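Local coordinates for walker-Type ATPase (Pyrococcus abyssi, PDB 2QEN), which binds ADP and magnesium and is probably a P-loop ATPase, though its role in the cell is unknown, at residues D13-E18 / S208-K213; F203-S208 / E227-V232. The protein carries 1 engineered substitution. One frame throughout, in Å; residues are numbered along the deposited sequence.

Contact 1. Residues D13-E18 / S208-K213; sequences DIFDRE and SVEFLK. With ADP (adenosine-5'-diphosphate), chain C.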
ATOM      1  N   ASP A  13     -18.180  -3.313  -4.284  1.00 36.00           N
ATOM      2  CA  ASP A  13     -17.983  -2.652  -2.982  1.00 35.29           C
ATOM      3  C   ASP A  13     -16.971  -1.496  -3.011  1.00 34.29           C
ATOM      4  O   ASP A  13     -16.739  -0.838  -2.002  1.00 34.39           O
ATOM      5  CB  ASP A  13     -17.588  -3.700  -1.935  1.00 35.42           C
ATOM      6  CG  ASP A  13     -18.572  -4.865  -1.883  1.00 36.86           C
ATOM      7  OD1 ASP A  13     -19.736  -4.681  -2.304  1.00 36.38           O
ATOM      8  OD2 ASP A  13     -18.179  -5.966  -1.441  1.00 39.78           O
ATOM      9  N   ILE A  14     -16.392  -1.253  -4.180  1.00 33.39           N
ATOM     10  CA  ILE A  14     -15.354  -0.239  -4.382  1.00 32.80           C
ATOM     11  C   ILE A  14     -15.961   0.937  -5.145  1.00 31.67           C
ATOM     12  O   ILE A  14     -16.478   0.749  -6.247  1.00 30.86           O
ATOM     13  CB  ILE A  14     -14.122  -0.852  -5.171  1.00 33.27           C
ATOM     14  CG1 ILE A  14     -13.303  -1.801  -4.271  1.00 33.41           C
ATOM     15  CG2 ILE A  14     -13.220   0.227  -5.798  1.00 33.80           C
ATOM     16  CD1 ILE A  14     -12.878  -1.187  -2.955  1.00 33.89           C
ATOM     17  N   PHE A  15     -15.914   2.136  -4.551  1.00 30.23           N
ATOM     18  CA  PHE A  15     -16.320   3.360  -5.247  1.00 29.37           C
ATOM     19  C   PHE A  15     -15.305   3.712  -6.336  1.00 29.38           C
ATOM     20  O   PHE A  15     -14.098   3.695  -6.096  1.00 28.87           O
ATOM     21  CB  PHE A  15     -16.482   4.537  -4.274  1.00 28.86           C
ATOM     22  CG  PHE A  15     -17.156   5.752  -4.882  1.00 28.08           C
ATOM     23  CD1 PHE A  15     -18.545   5.833  -4.942  1.00 26.75           C
ATOM     24  CD2 PHE A  15     -16.399   6.817  -5.388  1.00 26.69           C
ATOM     25  CE1 PHE A  15     -19.178   6.948  -5.510  1.00 26.48           C
ATOM     26  CE2 PHE A  15     -17.020   7.943  -5.946  1.00 26.99           C
ATOM     27  CZ  PHE A  15     -18.416   8.004  -6.009  1.00 26.61           C
ATOM     28  N   ASP A  16     -15.827   4.051  -7.514  1.00 29.89           N
ATOM     29  CA  ASP A  16     -15.056   4.294  -8.750  1.00 30.39           C
ATOM     30  C   ASP A  16     -13.883   3.354  -9.019  1.00 30.21           C
ATOM     31  O   ASP A  16     -14.070   2.137  -9.117  1.00 30.21           O
ATOM     32  CB  ASP A  16     -14.612   5.749  -8.888  1.00 30.45           C
ATOM     33  CG  ASP A  16     -14.863   6.299 -10.311  1.00 33.20           C
ATOM     34  OD1 ASP A  16     -14.576   5.573 -11.311  1.00 32.53           O
ATOM     35  OD2 ASP A  16     -15.372   7.452 -10.422  1.00 34.99           O
ATOM     36  N   ARG A  17     -12.690   3.937  -9.146  1.00 30.14           N
ATOM     37  CA  ARG A  17     -11.448   3.209  -9.496  1.00 29.57           C
ATOM     38  C   ARG A  17     -11.516   2.421 -10.810  1.00 29.31           C
ATOM     39  O   ARG A  17     -10.797   1.440 -11.003  1.00 28.78           O
ATOM     40  CB  ARG A  17     -10.971   2.317  -8.339  1.00 29.47           C
ATOM     41  CG  ARG A  17     -10.589   3.052  -7.044  1.00 29.39           C
ATOM     42  CD  ARG A  17      -9.514   4.128  -7.244  1.00 28.92           C
ATOM     43  NE  ARG A  17      -8.963   4.630  -5.978  1.00 28.21           N
ATOM     44  CZ  ARG A  17      -8.356   5.806  -5.841  1.00 28.89           C
ATOM     45  NH1 ARG A  17      -8.231   6.615  -6.890  1.00 30.23           N
ATOM     46  NH2 ARG A  17      -7.875   6.185  -4.657  1.00 28.51           N
ATOM     47  N   GLU A  18     -12.370   2.874 -11.719  1.00 29.51           N
ATOM     48  CA  GLU A  18     -12.571   2.185 -12.998  1.00 29.93           C
ATOM     49  C   GLU A  18     -11.412   2.402 -13.982  1.00 29.60           C
ATOM     50  O   GLU A  18     -11.062   1.503 -14.743  1.00 29.45           O
ATOM     51  CB  GLU A  18     -13.928   2.562 -13.602  1.00 30.05           C
ATOM     52  CG  GLU A  18     -15.082   1.799 -12.947  1.00 32.27           C
ATOM     53  CD  GLU A  18     -16.298   2.659 -12.696  1.00 36.37           C
ATOM     54  OE1 GLU A  18     -16.764   3.316 -13.653  1.00 38.26           O
ATOM     55  OE2 GLU A  18     -16.788   2.685 -11.535  1.00 37.81           O
ATOM     56  N   SER A 208     -14.584  12.842  -4.260  1.00 28.11           N
ATOM     57  CA  SER A 208     -14.722  12.822  -2.792  1.00 28.61           C
ATOM     58  C   SER A 208     -16.136  13.165  -2.306  1.00 28.57           C
ATOM     59  O   SER A 208     -16.689  12.458  -1.468  1.00 28.50           O
ATOM     60  CB  SER A 208     -13.712  13.764  -2.135  1.00 28.28           C
ATOM     61  OG  SER A 208     -12.396  13.388  -2.478  1.00 28.69           O
ATOM     62  N   VAL A 209     -16.694  14.255  -2.835  1.00 28.49           N
ATOM     63  CA  VAL A 209     -18.069  14.679  -2.552  1.00 28.95           C
ATOM     64  C   VAL A 209     -19.076  13.586  -2.916  1.00 28.61           C
ATOM     65  O   VAL A 209     -19.944  13.240  -2.109  1.00 28.10           O
ATOM     66  CB  VAL A 209     -18.412  16.037  -3.286  1.00 29.09           C
ATOM     67  CG1 VAL A 209     -19.921  16.238  -3.440  1.00 29.42           C
ATOM     68  CG2 VAL A 209     -17.801  17.229  -2.531  1.00 29.59           C
ATOM     69  N   GLU A 210     -18.935  13.040  -4.121  1.00 28.42           N
ATOM     70  CA  GLU A 210     -19.770  11.927  -4.581  1.00 29.30           C
ATOM     71  C   GLU A 210     -19.656  10.632  -3.751  1.00 29.05           C
ATOM     72  O   GLU A 210     -20.662   9.926  -3.544  1.00 28.89           O
ATOM     73  CB  GLU A 210     -19.489  11.632  -6.058  1.00 29.64           C
ATOM     74  CG  GLU A 210     -20.660  11.001  -6.773  1.00 32.45           C
ATOM     75  CD  GLU A 210     -21.989  11.605  -6.345  1.00 35.24           C
ATOM     76  OE1 GLU A 210     -22.289  12.749  -6.776  1.00 32.63           O
ATOM     77  OE2 GLU A 210     -22.715  10.926  -5.564  1.00 36.77           O
ATOM     78  N   PHE A 211     -18.437  10.341  -3.295  1.00 28.16           N
ATOM     79  CA  PHE A 211     -18.154   9.223  -2.397  1.00 28.42           C
ATOM     80  C   PHE A 211     -18.993   9.343  -1.126  1.00 27.86           C
ATOM     81  O   PHE A 211     -19.747   8.430  -0.794  1.00 27.75           O
ATOM     82  CB  PHE A 211     -16.646   9.201  -2.073  1.00 28.60           C
ATOM     83  CG  PHE A 211     -16.199   8.024  -1.253  1.00 29.86           C
ATOM     84  CD1 PHE A 211     -16.327   8.027   0.148  1.00 29.82           C
ATOM     85  CD2 PHE A 211     -15.599   6.924  -1.869  1.00 27.89           C
ATOM     86  CE1 PHE A 211     -15.907   6.935   0.915  1.00 27.59           C
ATOM     87  CE2 PHE A 211     -15.171   5.843  -1.116  1.00 29.10           C
ATOM     88  CZ  PHE A 211     -15.327   5.852   0.292  1.00 29.02           C
ATOM     89  N   LEU A 212     -18.871  10.477  -0.438  1.00 27.40           N
ATOM     90  CA  LEU A 212     -19.641  10.756   0.771  1.00 27.81           C
ATOM     91  C   LEU A 212     -21.149  10.752   0.536  1.00 27.96           C
ATOM     92  O   LEU A 212     -21.909  10.176   1.319  1.00 27.67           O
ATOM     93  CB  LEU A 212     -19.215  12.101   1.383  1.00 27.52           C
ATOM     94  CG  LEU A 212     -17.847  12.112   2.078  1.00 27.82           C
ATOM     95  CD1 LEU A 212     -17.587  13.479   2.721  1.00 27.01           C
ATOM     96  CD2 LEU A 212     -17.723  10.958   3.126  1.00 24.14           C
ATOM     97  N   LYS A 213     -21.570  11.393  -0.548  1.00 28.24           N
ATOM     98  CA  LYS A 213     -22.972  11.410  -0.958  1.00 28.88           C
ATOM     99  C   LYS A 213     -23.561  10.012  -1.104  1.00 29.01           C
ATOM    100  O   LYS A 213     -24.634   9.747  -0.571  1.00 29.11           O
ATOM    101  CB  LYS A 213     -23.137  12.208  -2.253  1.00 28.47           C
ATOM    102  CG  LYS A 213     -23.186  13.711  -2.021  1.00 30.05           C
ATOM    103  CD  LYS A 213     -23.327  14.517  -3.322  1.00 30.00           C
ATOM    104  CE  LYS A 213     -24.612  14.199  -4.071  1.00 33.63           C
ATOM    105  NZ  LYS A 213     -25.801  14.271  -3.166  1.00 36.72           N
TER
HETATM  106  PB  ADP C 999      -3.790   1.146   1.065  1.00 25.32           P
HETATM  107  O1B ADP C 999      -3.597   2.006  -0.161  1.00 26.10           O
HETATM  108  O2B ADP C 999      -3.653  -0.328   0.755  1.00 25.79           O
HETATM  109  O3B ADP C 999      -3.003   1.555   2.282  1.00 26.33           O
HETATM  110  PA  ADP C 999      -6.584   0.386   1.663  1.00 26.61           P
HETATM  111  O1A ADP C 999      -6.943  -0.328   0.386  1.00 25.17           O
HETATM  112  O2A ADP C 999      -6.417  -0.385   2.935  1.00 22.84           O
HETATM  113  O3A ADP C 999      -5.328   1.410   1.456  1.00 26.10           O
HETATM  114  O5' ADP C 999      -7.749   1.491   1.853  1.00 26.65           O
HETATM  115  C5' ADP C 999      -7.986   2.176   3.087  1.00 25.42           C
HETATM  116  C4' ADP C 999      -9.477   2.045   3.425  1.00 26.73           C
HETATM  117  O4' ADP C 999     -10.252   2.981   2.652  1.00 25.55           O
HETATM  118  C3' ADP C 999     -10.103   0.689   3.100  1.00 26.32           C
HETATM  119  O3' ADP C 999     -10.072  -0.208   4.203  1.00 27.79           O
HETATM  120  C2' ADP C 999     -11.533   1.024   2.820  1.00 26.33           C
HETATM  121  O2' ADP C 999     -12.096   1.374   4.081  1.00 25.75           O
HETATM  122  C1' ADP C 999     -11.440   2.361   2.149  1.00 24.43           C
HETATM  123  N9  ADP C 999     -11.380   2.399   0.671  1.00 24.15           N
HETATM  124  C8  ADP C 999     -10.252   2.497  -0.056  1.00 23.37           C
HETATM  125  N7  ADP C 999     -10.525   2.597  -1.379  1.00 23.56           N
HETATM  126  C5  ADP C 999     -11.864   2.562  -1.513  1.00 23.88           C
HETATM  127  C6  ADP C 999     -12.827   2.619  -2.632  1.00 23.98           C
HETATM  128  N6  ADP C 999     -12.401   2.739  -3.910  1.00 23.88           N
HETATM  129  N1  ADP C 999     -14.149   2.553  -2.333  1.00 23.78           N
HETATM  130  C2  ADP C 999     -14.584   2.422  -1.076  1.00 23.87           C
HETATM  131  N3  ADP C 999     -13.769   2.388  -0.004  1.00 24.64           N
HETATM  132  C4  ADP C 999     -12.424   2.444  -0.154  1.00 24.21           C

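Contact 2. Residues F203-S208 / E227-V232; sequences FDKDTS and EIEEAV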
ATOM      1  N   PHE A 203      -8.779  10.684  -4.521  1.00 29.39           N
ATOM      2  CA  PHE A 203      -9.916  11.184  -5.283  1.00 29.51           C
ATOM      3  C   PHE A 203      -9.799  12.693  -5.459  1.00 29.90           C
ATOM      4  O   PHE A 203      -9.324  13.392  -4.554  1.00 29.47           O
ATOM      5  CB  PHE A 203     -11.236  10.916  -4.540  1.00 29.62           C
ATOM      6  CG  PHE A 203     -11.589   9.453  -4.376  1.00 30.76           C
ATOM      7  CD1 PHE A 203     -11.235   8.500  -5.344  1.00 30.75           C
ATOM      8  CD2 PHE A 203     -12.333   9.036  -3.262  1.00 31.78           C
ATOM      9  CE1 PHE A 203     -11.589   7.153  -5.188  1.00 31.03           C
ATOM     10  CE2 PHE A 203     -12.696   7.688  -3.108  1.00 32.18           C
ATOM     11  CZ  PHE A 203     -12.315   6.748  -4.063  1.00 30.50           C
ATOM     12  N   ASP A 204     -10.256  13.203  -6.603  1.00 29.91           N
ATOM     13  CA  ASP A 204     -10.405  14.643  -6.755  1.00 29.99           C
ATOM     14  C   ASP A 204     -11.568  15.177  -5.893  1.00 30.27           C
ATOM     15  O   ASP A 204     -12.282  14.401  -5.247  1.00 30.65           O
ATOM     16  CB  ASP A 204     -10.466  15.077  -8.239  1.00 30.00           C
ATOM     17  CG  ASP A 204     -11.743  14.630  -8.976  1.00 30.10           C
ATOM     18  OD1 ASP A 204     -12.767  14.297  -8.353  1.00 29.17           O
ATOM     19  OD2 ASP A 204     -11.724  14.660 -10.230  1.00 33.05           O
ATOM     20  N   LYS A 205     -11.723  16.496  -5.852  1.00 30.23           N
ATOM     21  CA  LYS A 205     -12.787  17.149  -5.094  1.00 30.38           C
ATOM     22  C   LYS A 205     -14.165  16.542  -5.341  1.00 29.87           C
ATOM     23  O   LYS A 205     -14.827  16.095  -4.405  1.00 29.08           O
ATOM     24  CB  LYS A 205     -12.821  18.636  -5.444  1.00 30.94           C
ATOM     25  CG  LYS A 205     -12.433  19.580  -4.320  1.00 32.86           C
ATOM     26  CD  LYS A 205     -13.660  20.161  -3.616  1.00 35.41           C
ATOM     27  CE  LYS A 205     -14.543  20.963  -4.547  1.00 36.72           C
ATOM     28  NZ  LYS A 205     -15.881  21.238  -3.920  1.00 37.85           N
ATOM     29  N   ASP A 206     -14.581  16.530  -6.606  1.00 29.49           N
ATOM     30  CA  ASP A 206     -15.929  16.095  -6.978  1.00 29.72           C
ATOM     31  C   ASP A 206     -16.196  14.617  -6.692  1.00 29.10           C
ATOM     32  O   ASP A 206     -17.311  14.249  -6.323  1.00 28.94           O
ATOM     33  CB  ASP A 206     -16.231  16.437  -8.448  1.00 29.89           C
ATOM     34  CG  ASP A 206     -16.497  17.928  -8.664  1.00 31.78           C
ATOM     35  OD1 ASP A 206     -16.475  18.709  -7.686  1.00 34.72           O
ATOM     36  OD2 ASP A 206     -16.740  18.326  -9.819  1.00 33.29           O
ATOM     37  N   THR A 207     -15.173  13.783  -6.879  1.00 29.11           N
ATOM     38  CA  THR A 207     -15.237  12.356  -6.570  1.00 28.78           C
ATOM     39  C   THR A 207     -15.396  12.146  -5.057  1.00 28.51           C
ATOM     40  O   THR A 207     -16.262  11.388  -4.624  1.00 28.58           O
ATOM     41  CB  THR A 207     -14.009  11.599  -7.145  1.00 29.07           C
ATOM     42  OG1 THR A 207     -13.881  11.887  -8.549  1.00 29.57           O
ATOM     43  CG2 THR A 207     -14.145  10.094  -6.971  1.00 29.72           C
ATOM     44  N   SER A 208     -14.584  12.842  -4.260  1.00 28.11           N
ATOM     45  CA  SER A 208     -14.722  12.822  -2.792  1.00 28.61           C
ATOM     46  C   SER A 208     -16.136  13.165  -2.306  1.00 28.57           C
ATOM     47  O   SER A 208     -16.689  12.458  -1.468  1.00 28.50           O
ATOM     48  CB  SER A 208     -13.712  13.764  -2.135  1.00 28.28           C
ATOM     49  OG  SER A 208     -12.396  13.388  -2.478  1.00 28.69           O
ATOM     50  N   GLU A 227     -21.878  20.532   4.831  1.00 29.73           N
ATOM     51  CA  GLU A 227     -21.204  19.611   5.743  1.00 30.48           C
ATOM     52  C   GLU A 227     -20.335  18.604   4.979  1.00 30.79           C
ATOM     53  O   GLU A 227     -19.244  18.239   5.427  1.00 30.95           O
ATOM     54  CB  GLU A 227     -22.209  18.861   6.638  1.00 29.90           C
ATOM     55  CG  GLU A 227     -22.958  19.749   7.660  1.00 31.45           C
ATOM     56  CD  GLU A 227     -23.934  18.948   8.524  1.00 31.87           C
ATOM     57  OE1 GLU A 227     -23.703  17.730   8.741  1.00 32.70           O
ATOM     58  OE2 GLU A 227     -24.941  19.534   8.985  1.00 35.20           O
ATOM     59  N   ILE A 228     -20.830  18.140   3.837  1.00 31.34           N
ATOM     60  CA  ILE A 228     -20.026  17.291   2.956  1.00 31.66           C
ATOM     61  C   ILE A 228     -18.837  18.074   2.363  1.00 32.14           C
ATOM     62  O   ILE A 228     -17.712  17.568   2.335  1.00 32.36           O
ATOM     63  CB  ILE A 228     -20.908  16.572   1.880  1.00 31.93           C
ATOM     64  CG1 ILE A 228     -21.646  15.383   2.539  1.00 31.20           C
ATOM     65  CG2 ILE A 228     -20.061  16.107   0.661  1.00 31.02           C
ATOM     66  CD1 ILE A 228     -22.883  14.927   1.810  1.00 30.97           C
ATOM     67  N   GLU A 229     -19.076  19.310   1.928  1.00 32.21           N
ATOM     68  CA  GLU A 229     -17.989  20.180   1.459  1.00 33.04           C
ATOM     69  C   GLU A 229     -16.926  20.396   2.533  1.00 33.05           C
ATOM     70  O   GLU A 229     -15.734  20.269   2.258  1.00 32.22           O
ATOM     71  CB  GLU A 229     -18.526  21.529   0.973  1.00 33.42           C
ATOM     72  CG  GLU A 229     -19.573  21.395  -0.109  1.00 36.15           C
ATOM     73  CD  GLU A 229     -19.615  22.580  -1.043  1.00 40.72           C
ATOM     74  OE1 GLU A 229     -20.096  23.663  -0.618  1.00 41.86           O
ATOM     75  OE2 GLU A 229     -19.180  22.410  -2.211  1.00 41.33           O
ATOM     76  N   GLU A 230     -17.363  20.707   3.756  1.00 33.34           N
ATOM     77  CA  GLU A 230     -16.443  20.885   4.884  1.00 34.25           C
ATOM     78  C   GLU A 230     -15.647  19.603   5.212  1.00 33.55           C
ATOM     79  O   GLU A 230     -14.464  19.665   5.522  1.00 33.77           O
ATOM     80  CB  GLU A 230     -17.196  21.405   6.118  1.00 35.05           C
ATOM     81  CG  GLU A 230     -16.315  22.048   7.184  1.00 38.46           C
ATOM     82  CD  GLU A 230     -16.046  23.526   6.939  1.00 41.69           C
ATOM     83  OE1 GLU A 230     -16.967  24.371   7.105  1.00 41.97           O
ATOM     84  OE2 GLU A 230     -14.891  23.845   6.587  1.00 45.35           O
ATOM     85  N   ALA A 231     -16.285  18.439   5.143  1.00 33.29           N
ATOM     86  CA  ALA A 231     -15.573  17.177   5.391  1.00 32.77           C
ATOM     87  C   ALA A 231     -14.469  16.930   4.343  1.00 32.84           C
ATOM     88  O   ALA A 231     -13.383  16.475   4.676  1.00 32.74           O
ATOM     89  CB  ALA A 231     -16.543  16.016   5.439  1.00 32.45           C
ATOM     90  N   VAL A 232     -14.746  17.254   3.088  1.00 32.75           N
ATOM     91  CA  VAL A 232     -13.784  17.039   2.003  1.00 33.42           C
ATOM     92  C   VAL A 232     -12.611  18.044   2.057  1.00 33.98           C
ATOM     93  O   VAL A 232     -11.479  17.706   1.724  1.00 34.45           O
ATOM     94  CB  VAL A 232     -14.494  17.042   0.619  1.00 33.07           C
ATOM     95  CG1 VAL A 232     -13.478  17.105  -0.535  1.00 32.65           C
ATOM     96  CG2 VAL A 232     -15.405  15.824   0.495  1.00 30.45           C
TER

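Contact 1. Residues D13-E18 / S208-K213
Phe15 turns one face of its ring to Phe211 CA on helix 205-217. Phe211 CA sits above the centre of that face, a CH-pi contact 3.9 Å from the Phe15 ring centroid and 12° off the ring normal. The two aromatic rings form an offset edge-to-face pair, the edge of Phe211 toward the face of Phe15, with centroids 5.4 Å apart and planes at 75°. The closest atoms of the two side chains are Phe15 CB and Phe211 CD2, 3.5 Å apart, while Glu210 CG lies in the plane of the Phe15 ring at its edge, 3.8 Å from Phe15 CZ. With CG anti to the backbone N (chi1 -169°), the Phe15 ring reaches the helix and its backbone stays with the adenine: Phe15 N donates to ADP N1 (2.9 Å), and ADP N6 donates to Phe15 O (2.9 Å). Phe211 CE2 stands 3.5 Å from ADP C2 on one face of the base, and Ile14 CD1 lies 3.8 Å from ADP C6 on the opposite face. The pocket is that of a P-loop NTPase fold, in which the loop ahead of helix 18-30 reads the base and Gly43, Lys44 and Ser45 hold the nucleotide through backbone amides. An alanine at Phe15 is likely to lose the ring face over Phe211 CA and open a gap beside the Phe211 ring, leaving the loop less firmly set against the helix. Near the N6 end of the base, Arg17, the N-cap residue of helix 18-30, bonds to Val42 O and Lys201 O and pairs with Glu20. Phe211 is backed by Phe203 and by Leu242 and Val243 of helix 239-252.

Contact 2. Residues F203-S208 / E227-V232
Helices 205-217 and 225-235 approach each other most closely in these segments at Ser208 and Val232, whose CA atoms are 6.5 Å apart, and no hydrogen bond joins the two backbones. The small Ser208 side chain meets the fork of Val232. Its CB lies 3.7 Å from both Val232 CG1 and Val232 CG2, so carbon rather than hydroxyl faces the valine. Val232 presents both methyls in this way because CG1 is anti to its backbone N (chi1 168°) and CG2 lies beside that N. Ser208 OG instead turns back along its own helix and donates to Asp204 O at 3.0 Å, standing 43° out of the carbonyl plane. Asp204 O also accepts from Ser208 N, the first helical backbone bond, so one carbonyl satisfies both the amide and the buried hydroxyl of the same serine. Asp204 is the N-cap residue. Its OD1 takes Thr207 N at 2.9 Å, nearly along the C-O axis and fairly straight (N-H...O 159°), and takes Thr207 OG1 at 2.7 Å from above the carboxylate plane. This double grip fixes the rotation of the carboxylate over the first turn. At the exposed margin, the bent chain of Lys205 brings its ammonium toward the extended Glu229, but NZ and OE2 of this pair are 3.9 Å apart, a long and therefore weak salt bridge. The seam continues along both helices, with Ala231 and Val232 against Leu212 and Ile228 against Lys213 and Phe216. Helix 239-252 closes over it through Leu242 on Ser208 and Phe245 on Ala231, Phe255 at the start of helix 255-280 touches Ala231, and just after strand 196-199 Phe203 shares backbone bonds with Gly237.

In the fold
Contacts 1 and 2 lie on different sides of helix 205-217 and share Ser208, with centres 10 Å apart. Contact 1 borders the adenine directly, whereas the Ser208 side chain in contact 2 is about 11 Å from the bound ADP. Phe203 joins the two: its CE2 packs 3.2 Å from Phe211 CD2 and its CE1 3.6 Å from Arg17 CZ, and it touches the nucleotide itself. Thr207 CG2, beside the helix cap, reaches Phe15 CE2 at 3.7 Å. Packing thus runs from helix 225-235 through helix 205-217 to the base, linking the helices that follow the parallel sheet, probably a lid as in AAA+ relatives, to the nucleotide pocket.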